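Local coordinates for protein beta-lactamase (Serratia marcescens, PDB 5X5G) that probably hydrolyses the amide bond of beta-lactam antibiotics, yielding substituted beta-amino acids, as a class A serine beta-lactamase, at residues M45-K50 / S111-C116; I143-E148 / Y158-T163; I193-G198 / V212-G217. One frame throughout, in Å; residues are numbered along the deposited sequence.

Contact 1: residues M45-K50 / S111-C116; sequences MQSTYK and SDNNGC. With OP0 ((2S,5R)-N-(2-aminoethoxy)-1-formyl-5-[(sulfooxy)amino]piperidine-2-carboxamide), chain F.
Lys50 sets out with CG anti to its own carbonyl carbon (chi1 -65°) and stays extended beyond it, which carries NZ across to Asn113, the two side chains meeting at about a right angle. NZ donates to Asn113 OD1 over 2.7 Å, from a position tilted out of the amide carbonyl plane. Ser47 OG also accepts from Lys50 NZ, at 3.2 Å, and Ser111 OG and Asp112 O add weak bonds; Ser111 O lies 2.8 Å from NZ. Farther back, Cys116 has SG anti to its backbone N (chi1 176°), with CB 3.7 Å from Lys50 CE and the sulfur obliquely beside the Tyr49 ring. The sequences fit the SxxK motif at a helix start and the SDN loop of class A beta-lactamases, which would make Ser47 the nucleophile. Its OG is indeed bonded covalently to C1 of the ring-opened inhibitor OP0 (1.5 Å), while Ser47 N donates to OP0 O8 at 2.9 Å, probably as one arm of the oxyanion hole. Ser111 OG reaches OP0 O11 at 2.7 Å and is itself bonded by Lys215 NZ. Asn113 works from both branches of its amide: while OD1 takes the lysine bond, ND2 donates to OP0 O9 (3.2 Å) and also to Thr83 OG1. Asp112 N-caps the helix that follows, accepting from Gly115 N through OD1.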
loop_
_atom_site.group_PDB
_atom_site.type_symbol
_atom_site.label_atom_id
_atom_site.label_comp_id
_atom_site.label_asym_id
_atom_site.label_seq_id
_atom_site.Cartn_x
_atom_site.Cartn_y
_atom_site.Cartn_z
ATOM N N MET A 45 -0.089 17.681 0.039
ATOM C CA MET A 45 1.313 17.265 -0.110
ATOM C C MET A 45 1.475 15.768 -0.382
ATOM O O MET A 45 2.415 15.368 -1.066
ATOM C CB MET A 45 2.067 17.637 1.155
ATOM C CG MET A 45 2.350 19.125 1.242
ATOM S SD MET A 45 3.578 19.470 2.508
ATOM C CE MET A 45 2.588 19.451 3.992
ATOM N N GLN A 46 0.545 14.982 0.173
ATOM C CA GLN A 46 0.658 13.538 0.368
ATOM C C GLN A 46 2.063 13.160 0.833
ATOM O O GLN A 46 2.546 13.747 1.806
ATOM C CB GLN A 46 0.170 12.766 -0.871
ATOM C CG GLN A 46 -1.340 12.674 -0.964
ATOM C CD GLN A 46 -1.975 11.790 0.106
ATOM O OE1 GLN A 46 -1.281 10.992 0.776
ATOM N NE2 GLN A 46 -3.306 11.819 0.172
ATOM N N SER A 47 2.706 12.199 0.181
ATOM C CA SER A 47 3.973 11.698 0.686
ATOM C C SER A 47 5.119 12.698 0.593
ATOM O O SER A 47 6.173 12.451 1.171
ATOM C CB SER A 47 4.411 10.421 -0.023
ATOM O OG SER A 47 3.593 9.348 0.351
ATOM N N THR A 48 4.936 13.821 -0.100
ATOM C CA THR A 48 6.018 14.804 -0.171
ATOM C C THR A 48 6.460 15.300 1.190
ATOM O O THR A 48 7.584 15.724 1.331
ATOM C CB THR A 48 5.737 15.981 -1.155
ATOM O OG1 THR A 48 4.598 16.742 -0.709
ATOM C CG2 THR A 48 5.494 15.407 -2.622
ATOM N N TYR A 49 5.586 15.241 2.187
ATOM C CA TYR A 49 5.875 15.755 3.481
ATOM C C TYR A 49 6.740 14.812 4.296
ATOM O O TYR A 49 7.225 15.231 5.351
ATOM C CB TYR A 49 4.599 16.203 4.229
ATOM C CG TYR A 49 3.827 15.137 5.011
ATOM C CD1 TYR A 49 3.813 13.798 4.610
ATOM C CD2 TYR A 49 2.965 15.515 6.025
ATOM C CE1 TYR A 49 3.037 12.867 5.252
ATOM C CE2 TYR A 49 2.167 14.590 6.676
ATOM C CZ TYR A 49 2.217 13.250 6.293
ATOM O OH TYR A 49 1.477 12.318 6.980
ATOM N N LYS A 50 7.096 13.660 3.731
ATOM C CA LYS A 50 8.131 12.815 4.329
ATOM C C LYS A 50 9.517 13.445 4.218
ATOM O O LYS A 50 10.355 13.219 5.065
ATOM C CB LYS A 50 8.091 11.390 3.739
ATOM C CG LYS A 50 6.764 10.655 4.094
ATOM C CD LYS A 50 6.457 9.482 3.199
ATOM C CE LYS A 50 5.096 8.882 3.539
ATOM N NZ LYS A 50 4.908 7.682 2.690
ATOM N N SER A 111 9.041 5.628 0.042
ATOM C CA SER A 111 7.767 6.214 0.512
ATOM C C SER A 111 7.000 5.373 1.522
ATOM O O SER A 111 5.764 5.285 1.453
ATOM C CB SER A 111 6.866 6.554 -0.695
ATOM O OG SER A 111 6.165 7.752 -0.454
ATOM N N ASP A 112 7.701 4.709 2.443
ATOM C CA ASP A 112 7.004 3.846 3.363
ATOM C C ASP A 112 6.054 4.630 4.268
ATOM O O ASP A 112 6.476 5.572 4.988
ATOM C CB ASP A 112 7.975 3.000 4.173
ATOM C CG ASP A 112 7.303 1.822 4.818
ATOM O OD1 ASP A 112 6.628 2.039 5.816
ATOM O OD2 ASP A 112 7.490 0.674 4.363
ATOM N N ASN A 113 4.779 4.217 4.284
ATOM C CA ASN A 113 3.762 4.885 5.139
ATOM C C ASN A 113 3.891 4.562 6.613
ATOM O O ASN A 113 3.721 5.449 7.490
ATOM C CB ASN A 113 2.317 4.574 4.680
ATOM C CG ASN A 113 1.900 5.383 3.449
ATOM O OD1 ASN A 113 2.538 6.390 3.120
ATOM N ND2 ASN A 113 0.846 4.920 2.729
ATOM N N ASN A 114 4.250 3.316 6.907
ATOM C CA ASN A 114 4.538 2.934 8.281
ATOM C C ASN A 114 5.778 3.602 8.831
ATOM O O ASN A 114 5.782 4.054 9.961
ATOM C CB ASN A 114 4.643 1.413 8.370
ATOM C CG ASN A 114 3.285 0.755 8.233
ATOM O OD1 ASN A 114 2.321 1.230 8.825
ATOM N ND2 ASN A 114 3.191 -0.306 7.460
ATOM N N GLY A 115 6.864 3.579 8.081
ATOM C CA GLY A 115 8.055 4.304 8.485
ATOM C C GLY A 115 7.788 5.754 8.814
ATOM O O GLY A 115 8.224 6.271 9.834
ATOM N N CYS A 116 6.989 6.400 7.978
ATOM C CA CYS A 116 6.566 7.776 8.205
ATOM C C CYS A 116 5.963 7.966 9.618
ATOM O O CYS A 116 6.383 8.857 10.394
ATOM C CB CYS A 116 5.568 8.165 7.142
ATOM S SG CYS A 116 4.883 9.815 7.366
HETATM C C1 OP0 F . 2.549 8.842 -0.642
HETATM O O8 OP0 F . 2.118 9.782 -1.313
HETATM N N14 OP0 F . 1.938 7.757 -0.515
HETATM C C2 OP0 F . 0.625 7.517 -1.084
HETATM C C3 OP0 F . -0.281 7.067 0.006
HETATM N N15 OP0 F . -1.259 6.252 -0.360
HETATM O O9 OP0 F . -0.106 7.531 1.149
HETATM C C7 OP0 F . 2.594 6.605 0.020
HETATM C C6 OP0 F . 2.944 5.737 -1.160
HETATM C C5 OP0 F . 1.641 5.303 -1.831
HETATM C C4 OP0 F . 0.783 6.511 -2.223
HETATM N N16 OP0 F . 3.954 6.400 -2.043
HETATM S S17 OP0 F . 4.291 8.005 -3.777
HETATM O O10 OP0 F . 3.416 6.979 -3.118
HETATM O O13 OP0 F . 3.629 8.853 -4.709
HETATM O O12 OP0 F . 5.207 7.226 -4.547
HETATM O O11 OP0 F . 4.966 8.868 -2.602
HETATM N N21 OP0 F . -4.765 7.629 2.085
HETATM C C22 OP0 F . -3.871 7.787 0.907
HETATM C C23 OP0 F . -3.552 6.473 0.192
HETATM O O24 OP0 F . -2.241 5.998 0.504
#

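Contact 2: residues I143-E148 / Y158-T163; sequences IKATEE and YTNWTT. With OP0 ((2S,5R)-N-(2-aminoethoxy)-1-formyl-5-[(sulfooxy)amino]piperidine-2-carboxamide), chain F.
Thr159 leads the second segment into the contact by turning its side chain against Lys144 and Ala145. Its OG1 sits between the backbone N and the carbonyl carbon (chi1 66°), 3.8 Å from Lys144 CB and 3.9 Å from Ala145 CB, contacts with carbon alone; the hydroxyl itself is bonded to Val156 O. The carbonyl of Thr159 is brushed by the first part of the lysine chain, Lys144 CG lying 3.4 Å from Thr159 O, before that chain bends away, and Ser142 OG is bonded to the same oxygen. Asn160 carries the polar part. Its OD1 takes two consecutive backbone amides: Lys144 N at 2.8 Å, nearly along the C=O axis and fairly straight (164°), and Ala145 N at 3.0 Å, well off that axis and more bent (146°). The other end of the amide returns the bond, Asn160 ND2 donating to Ala145 O over 3.0 Å, close to its own amide plane. The side chain is thereby fixed in rotation, with both ends on the backbone of Lys144 and Ala145. Ala145 O has a second donor in Tyr49 OH. Past Asn160 the chain moves off as strand 161-162, the middle strand of a small sheet, with Trp161 beside Ser142 and Thr162 beside Tyr43. Asn160 thus ties the two ends of a loop that carries Glu147, whose OE1 lies 3.0 Å from OP0 O9 and is bonded to His151; this is consistent with the neck of the omega loop of class A beta-lactamases.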
loop_
_atom_site.group_PDB
_atom_site.type_symbol
_atom_site.label_atom_id
_atom_site.label_comp_id
_atom_site.label_asym_id
_atom_site.label_seq_id
_atom_site.Cartn_x
_atom_site.Cartn_y
_atom_site.Cartn_z
ATOM N N ILE A 143 1.367 21.003 8.400
ATOM C CA ILE A 143 1.548 19.571 8.647
ATOM C C ILE A 143 0.677 19.215 9.835
ATOM O O ILE A 143 0.952 19.617 10.977
ATOM C CB ILE A 143 3.012 19.215 8.852
ATOM C CG1 ILE A 143 3.780 19.473 7.531
ATOM C CG2 ILE A 143 3.157 17.813 9.419
ATOM C CD1 ILE A 143 5.285 19.432 7.612
ATOM N N LYS A 144 -0.401 18.486 9.545
ATOM C CA LYS A 144 -1.427 18.242 10.536
ATOM C C LYS A 144 -1.779 16.782 10.777
ATOM O O LYS A 144 -2.477 16.474 11.742
ATOM C CB LYS A 144 -2.684 19.025 10.178
ATOM C CG LYS A 144 -2.495 20.520 10.118
ATOM C CD LYS A 144 -2.252 21.165 11.487
ATOM C CE LYS A 144 -1.872 22.625 11.301
ATOM N NZ LYS A 144 -1.720 23.333 12.595
ATOM N N ALA A 145 -1.448 15.899 9.855
ATOM C CA ALA A 145 -2.023 14.550 9.901
ATOM C C ALA A 145 -0.983 13.488 9.514
ATOM O O ALA A 145 -0.206 13.680 8.568
ATOM C CB ALA A 145 -3.245 14.427 9.004
ATOM N N THR A 146 -0.984 12.386 10.267
ATOM C CA THR A 146 -0.113 11.237 10.013
ATOM C C THR A 146 -0.681 10.478 8.836
ATOM O O THR A 146 -1.806 10.742 8.380
ATOM C CB THR A 146 -0.065 10.253 11.207
ATOM O OG1 THR A 146 -1.399 9.776 11.470
ATOM C CG2 THR A 146 0.503 10.913 12.453
ATOM N N GLU A 147 0.085 9.526 8.325
ATOM C CA GLU A 147 -0.428 8.683 7.273
ATOM C C GLU A 147 -1.668 7.916 7.764
ATOM O O GLU A 147 -2.632 7.816 7.050
ATOM C CB GLU A 147 0.635 7.716 6.718
ATOM C CG GLU A 147 1.655 8.414 5.820
ATOM C CD GLU A 147 1.099 8.778 4.456
ATOM O OE1 GLU A 147 0.010 8.253 4.038
ATOM O OE2 GLU A 147 1.751 9.628 3.811
ATOM N N GLU A 148 -1.645 7.373 8.962
ATOM C CA GLU A 148 -2.812 6.681 9.466
ATOM C C GLU A 148 -4.062 7.585 9.501
ATOM O O GLU A 148 -5.165 7.140 9.220
ATOM C CB GLU A 148 -2.530 6.178 10.871
ATOM C CG GLU A 148 -3.731 5.536 11.552
ATOM C CD GLU A 148 -3.362 4.886 12.878
ATOM O OE1 GLU A 148 -2.289 5.217 13.424
ATOM O OE2 GLU A 148 -4.146 4.055 13.379
ATOM N N TYR A 158 -6.111 17.191 2.704
ATOM C CA TYR A 158 -6.076 18.625 2.405
ATOM C C TYR A 158 -5.593 19.442 3.609
ATOM O O TYR A 158 -5.157 20.556 3.427
ATOM C CB TYR A 158 -7.417 19.135 1.874
ATOM C CG TYR A 158 -7.818 18.528 0.527
ATOM C CD1 TYR A 158 -7.359 19.052 -0.669
ATOM C CD2 TYR A 158 -8.718 17.466 0.461
ATOM C CE1 TYR A 158 -7.757 18.538 -1.891
ATOM C CE2 TYR A 158 -9.103 16.927 -0.751
ATOM C CZ TYR A 158 -8.613 17.450 -1.923
ATOM O OH TYR A 158 -9.041 16.929 -3.113
ATOM N N THR A 159 -5.490 18.839 4.799
ATOM C CA THR A 159 -4.937 19.558 5.977
ATOM C C THR A 159 -3.420 19.560 6.011
ATOM O O THR A 159 -2.814 20.365 6.705
ATOM C CB THR A 159 -5.445 18.981 7.313
ATOM O OG1 THR A 159 -4.945 17.639 7.498
ATOM C CG2 THR A 159 -6.965 18.963 7.329
ATOM N N ASN A 160 -2.817 18.606 5.309
ATOM C CA ASN A 160 -1.374 18.605 5.013
ATOM C C ASN A 160 -1.079 19.293 3.691
ATOM O O ASN A 160 -1.047 18.618 2.665
ATOM C CB ASN A 160 -0.884 17.143 4.878
ATOM C CG ASN A 160 -0.846 16.417 6.189
ATOM O OD1 ASN A 160 -0.564 17.001 7.228
ATOM N ND2 ASN A 160 -1.066 15.119 6.136
ATOM N N TRP A 161 -1.043 20.632 3.676
ATOM C CA TRP A 161 -1.055 21.403 2.421
ATOM C C TRP A 161 0.168 22.283 2.334
ATOM O O TRP A 161 0.781 22.631 3.332
ATOM C CB TRP A 161 -2.310 22.303 2.287
ATOM C CG TRP A 161 -2.557 23.266 3.463
ATOM C CD1 TRP A 161 -3.483 23.105 4.475
ATOM C CD2 TRP A 161 -1.977 24.572 3.655
ATOM N NE1 TRP A 161 -3.488 24.228 5.307
ATOM C CE2 TRP A 161 -2.562 25.128 4.835
ATOM C CE3 TRP A 161 -1.017 25.330 2.952
ATOM C CZ2 TRP A 161 -2.159 26.367 5.368
ATOM C CZ3 TRP A 161 -0.655 26.599 3.461
ATOM C CH2 TRP A 161 -1.227 27.091 4.664
ATOM N N THR A 162 0.409 22.779 1.137
ATOM C CA THR A 162 1.563 23.647 0.895
ATOM C C THR A 162 1.272 24.523 -0.303
ATOM O O THR A 162 0.536 24.117 -1.218
ATOM C CB THR A 162 2.859 22.817 0.584
ATOM O OG1 THR A 162 3.981 23.693 0.510
ATOM C CG2 THR A 162 2.761 22.072 -0.747
ATOM N N THR A 163 1.969 25.661 -0.372
ATOM C CA THR A 163 2.139 26.335 -1.625
ATOM C C THR A 163 3.374 25.787 -2.291
ATOM O O THR A 163 4.233 25.235 -1.620
ATOM C CB THR A 163 2.277 27.846 -1.463
ATOM O OG1 THR A 163 3.441 28.144 -0.700
ATOM C CG2 THR A 163 1.000 28.437 -0.759
HETATM C C1 OP0 F . 2.549 8.842 -0.642
HETATM O O8 OP0 F . 2.118 9.782 -1.313
HETATM N N14 OP0 F . 1.938 7.757 -0.515
HETATM C C2 OP0 F . 0.625 7.517 -1.084
HETATM C C3 OP0 F . -0.281 7.067 0.006
HETATM N N15 OP0 F . -1.259 6.252 -0.360
HETATM O O9 OP0 F . -0.106 7.531 1.149
HETATM C C7 OP0 F . 2.594 6.605 0.020
HETATM C C6 OP0 F . 2.944 5.737 -1.160
HETATM C C5 OP0 F . 1.641 5.303 -1.831
HETATM C C4 OP0 F . 0.783 6.511 -2.223
HETATM N N16 OP0 F . 3.954 6.400 -2.043
HETATM S S17 OP0 F . 4.291 8.005 -3.777
HETATM O O10 OP0 F . 3.416 6.979 -3.118
HETATM O O13 OP0 F . 3.629 8.853 -4.709
HETATM O O12 OP0 F . 5.207 7.226 -4.547
HETATM O O11 OP0 F . 4.966 8.868 -2.602
HETATM N N21 OP0 F . -4.765 7.629 2.085
HETATM C C22 OP0 F . -3.871 7.787 0.907
HETATM C C23 OP0 F . -3.552 6.473 0.192
HETATM O O24 OP0 F . -2.241 5.998 0.504
#

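Contact 3: residues I193-G198 / V212-G217; sequences IETTTG and VAHKTG. With OP0 ((2S,5R)-N-(2-aminoethoxy)-1-formyl-5-[(sulfooxy)amino]piperidine-2-carboxamide), chain F; SO4 (sulfate ion), chain C.
Thr195 lays its methyl CG2 over one face of the His214 ring, 3.9 Å from the ring centroid and offset toward the rim, a CH-pi contact. The hydroxyl branch meets the strand backbone at a carbonyl, OG1 lying ahead of His214 O at 2.9 Å; its proton is also within reach of Met192 O, so the donation is not settled. Water 1 lies in the ring plane 2.9 Å from His214 NE2 and is within hydrogen-bonding reach of the carbonyls of Thr195 and Thr197, with more acceptors around it than protons, while ND1 is bonded to Asp232.

The hydroxyls of Thr197 and Thr216 are joined, OG1 to OG1, at 2.7 Å, and either may be the donor. Thr216 OG1 occupies the position between the backbone N and the carbonyl carbon (chi1 50°), from which it faces the sulfate end of OP0: O11 and O12 are both 3.0 Å from OG1, as weak bonds whose proton is not settled. Lys215 bends at chi2 (82°) and chi4, bringing NZ back to Thr216 O at 2.8 Å. Water 2 accepts from Lys215 NZ and also bonds Thr197 OG1. The sequence Lys215-Thr216-Gly217 fits the KTG motif of serine beta-lactamases, here lining the side of the pocket that holds the inhibitor sulfate.

Gly198 has a positive phi and packs its CA on Thr216 CG2; its N donates to O2 of a separate sulfate ion, probably from the crystallisation liquor, at 2.8 Å, an ion also bonded by Lys76 and Lys88 of the second subunit. At the other end Ile193 CG1 touches Ala213 CB (3.7 Å). The loop 193-198 thus runs from the end of helix 182-193 along strand 212-218, an outermost strand of the five-stranded sheet, whose neighbour is strand 227-237.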
loop_
_atom_site.group_PDB
_atom_site.type_symbol
_atom_site.label_atom_id
_atom_site.label_comp_id
_atom_site.label_asym_id
_atom_site.label_seq_id
_atom_site.Cartn_x
_atom_site.Cartn_y
_atom_site.Cartn_z
ATOM N N ILE A 193 18.299 11.100 -3.771
ATOM C CA ILE A 193 18.787 10.702 -5.077
ATOM C C ILE A 193 18.470 9.238 -5.311
ATOM O O ILE A 193 18.152 8.834 -6.437
ATOM C CB ILE A 193 20.308 10.930 -5.214
ATOM C CG1 ILE A 193 20.619 12.437 -5.135
ATOM C CG2 ILE A 193 20.783 10.393 -6.545
ATOM C CD1 ILE A 193 22.107 12.784 -5.094
ATOM N N GLU A 194 18.533 8.454 -4.238
ATOM C CA GLU A 194 18.314 7.021 -4.303
ATOM C C GLU A 194 16.831 6.694 -4.383
ATOM O O GLU A 194 16.466 5.546 -4.439
ATOM C CB GLU A 194 18.897 6.345 -3.062
ATOM C CG GLU A 194 20.408 6.103 -3.069
ATOM C CD GLU A 194 21.008 5.934 -1.663
ATOM O OE1 GLU A 194 20.268 5.885 -0.640
ATOM O OE2 GLU A 194 22.254 5.931 -1.567
ATOM N N THR A 195 15.978 7.709 -4.268
ATOM C CA THR A 195 14.551 7.525 -4.439
ATOM C C THR A 195 14.232 6.720 -5.686
ATOM O O THR A 195 14.792 6.949 -6.753
ATOM C CB THR A 195 13.852 8.894 -4.440
ATOM O OG1 THR A 195 13.943 9.430 -3.117
ATOM C CG2 THR A 195 12.405 8.770 -4.827
ATOM N N THR A 196 13.380 5.723 -5.520
ATOM C CA THR A 196 12.994 4.845 -6.640
ATOM C C THR A 196 11.591 5.090 -7.182
ATOM O O THR A 196 11.273 4.698 -8.310
ATOM C CB THR A 196 13.115 3.367 -6.238
ATOM O OG1 THR A 196 12.310 3.110 -5.086
ATOM C CG2 THR A 196 14.572 3.053 -5.917
ATOM N N THR A 197 10.754 5.753 -6.387
ATOM C CA THR A 197 9.385 6.055 -6.792
ATOM C C THR A 197 9.365 7.126 -7.877
ATOM O O THR A 197 10.368 7.785 -8.146
ATOM C CB THR A 197 8.525 6.529 -5.609
ATOM O OG1 THR A 197 9.130 7.685 -5.026
ATOM C CG2 THR A 197 8.377 5.442 -4.571
ATOM N N GLY A 198 8.237 7.177 -8.582
ATOM C CA GLY A 198 7.979 8.132 -9.633
ATOM C C GLY A 198 9.039 8.404 -10.648
ATOM O O GLY A 198 9.379 9.552 -10.897
ATOM N N VAL A 212 18.561 13.712 -9.881
ATOM C CA VAL A 212 17.322 14.270 -9.352
ATOM C C VAL A 212 17.136 13.766 -7.929
ATOM O O VAL A 212 16.996 12.580 -7.689
ATOM C CB VAL A 212 16.125 13.898 -10.254
ATOM C CG1 VAL A 212 14.862 14.549 -9.709
ATOM C CG2 VAL A 212 16.396 14.310 -11.701
ATOM N N ALA A 213 17.423 14.621 -6.979
ATOM C CA ALA A 213 17.175 14.289 -5.595
ATOM C C ALA A 213 15.711 14.698 -5.293
ATOM O O ALA A 213 15.386 15.897 -5.351
ATOM C CB ALA A 213 18.143 15.090 -4.736
ATOM N N HIS A 214 14.821 13.736 -5.072
ATOM C CA HIS A 214 13.411 14.044 -5.022
ATOM C C HIS A 214 12.559 13.208 -4.078
ATOM O O HIS A 214 12.964 12.124 -3.610
ATOM C CB HIS A 214 12.851 14.000 -6.430
ATOM C CG HIS A 214 12.703 12.623 -6.987
ATOM N ND1 HIS A 214 11.472 12.086 -7.313
ATOM C CD2 HIS A 214 13.626 11.697 -7.345
ATOM C CE1 HIS A 214 11.645 10.863 -7.797
ATOM N NE2 HIS A 214 12.942 10.617 -7.867
ATOM N N LYS A 215 11.302 13.639 -3.953
ATOM C CA LYS A 215 10.305 12.932 -3.165
ATOM C C LYS A 215 8.937 13.065 -3.807
ATOM O O LYS A 215 8.430 14.184 -4.030
ATOM C CB LYS A 215 10.266 13.458 -1.707
ATOM C CG LYS A 215 9.190 12.789 -0.843
ATOM C CD LYS A 215 9.649 11.437 -0.285
ATOM C CE LYS A 215 8.547 10.428 0.053
ATOM N NZ LYS A 215 7.867 9.947 -1.168
ATOM N N THR A 216 8.314 11.913 -4.024
ATOM C CA THR A 216 7.029 11.854 -4.656
ATOM C C THR A 216 5.908 11.975 -3.640
ATOM O O THR A 216 6.099 11.784 -2.429
ATOM C CB THR A 216 6.857 10.527 -5.414
ATOM O OG1 THR A 216 7.186 9.441 -4.563
ATOM C CG2 THR A 216 7.761 10.488 -6.616
ATOM N N GLY A 217 4.702 12.131 -4.152
ATOM C CA GLY A 217 3.497 11.826 -3.360
ATOM C C GLY A 217 2.337 11.579 -4.298
ATOM O O GLY A 217 2.244 12.225 -5.358
HETATM C C1 OP0 F . 2.549 8.842 -0.642
HETATM O O8 OP0 F . 2.118 9.782 -1.313
HETATM N N14 OP0 F . 1.938 7.757 -0.515
HETATM C C2 OP0 F . 0.625 7.517 -1.084
HETATM C C3 OP0 F . -0.281 7.067 0.006
HETATM N N15 OP0 F . -1.259 6.252 -0.360
HETATM O O9 OP0 F . -0.106 7.531 1.149
HETATM C C7 OP0 F . 2.594 6.605 0.020
HETATM C C6 OP0 F . 2.944 5.737 -1.160
HETATM C C5 OP0 F . 1.641 5.303 -1.831
HETATM C C4 OP0 F . 0.783 6.511 -2.223
HETATM N N16 OP0 F . 3.954 6.400 -2.043
HETATM S S17 OP0 F . 4.291 8.005 -3.777
HETATM O O10 OP0 F . 3.416 6.979 -3.118
HETATM O O13 OP0 F . 3.629 8.853 -4.709
HETATM O O12 OP0 F . 5.207 7.226 -4.547
HETATM O O11 OP0 F . 4.966 8.868 -2.602
HETATM N N21 OP0 F . -4.765 7.629 2.085
HETATM C C22 OP0 F . -3.871 7.787 0.907
HETATM C C23 OP0 F . -3.552 6.473 0.192
HETATM O O24 OP0 F . -2.241 5.998 0.504
HETATM S S SO4 C . 5.056 6.045 -9.708
HETATM O O1 SO4 C . 5.222 7.439 -10.180
HETATM O O2 SO4 C . 5.711 5.890 -8.370
HETATM O O3 SO4 C . 3.592 5.758 -9.700
HETATM O O4 SO4 C . 5.693 5.109 -10.676
HETATM O O HOH W 1 12.919 8.009 -9.036
HETATM O O HOH W 2 9.837 8.890 -2.839
#

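In the fold
The three contacts surround one inhibitor molecule. Contact 1 is the hub: its centre lies about 10 Å from that of contact 2 and about 12 Å from that of contact 3, while the centres of contacts 2 and 3 are about 19 Å apart and their nearest atoms about 8 Å. Toward contact 2, Met45 N probably bonds Asn160 O at 2.9 Å, and Tyr49 CE2 packs on Asn160 ND2 at 3.3 Å. Toward contact 3, Ser47 CB lies 3.2 Å from Thr216 O. Contact 1 carries the covalent bond to OP0 and also reaches its sulfate and carboxamide; contact 3 adds to the grip on the sulfate, and contact 2 brings a carboxylate beside the carboxamide.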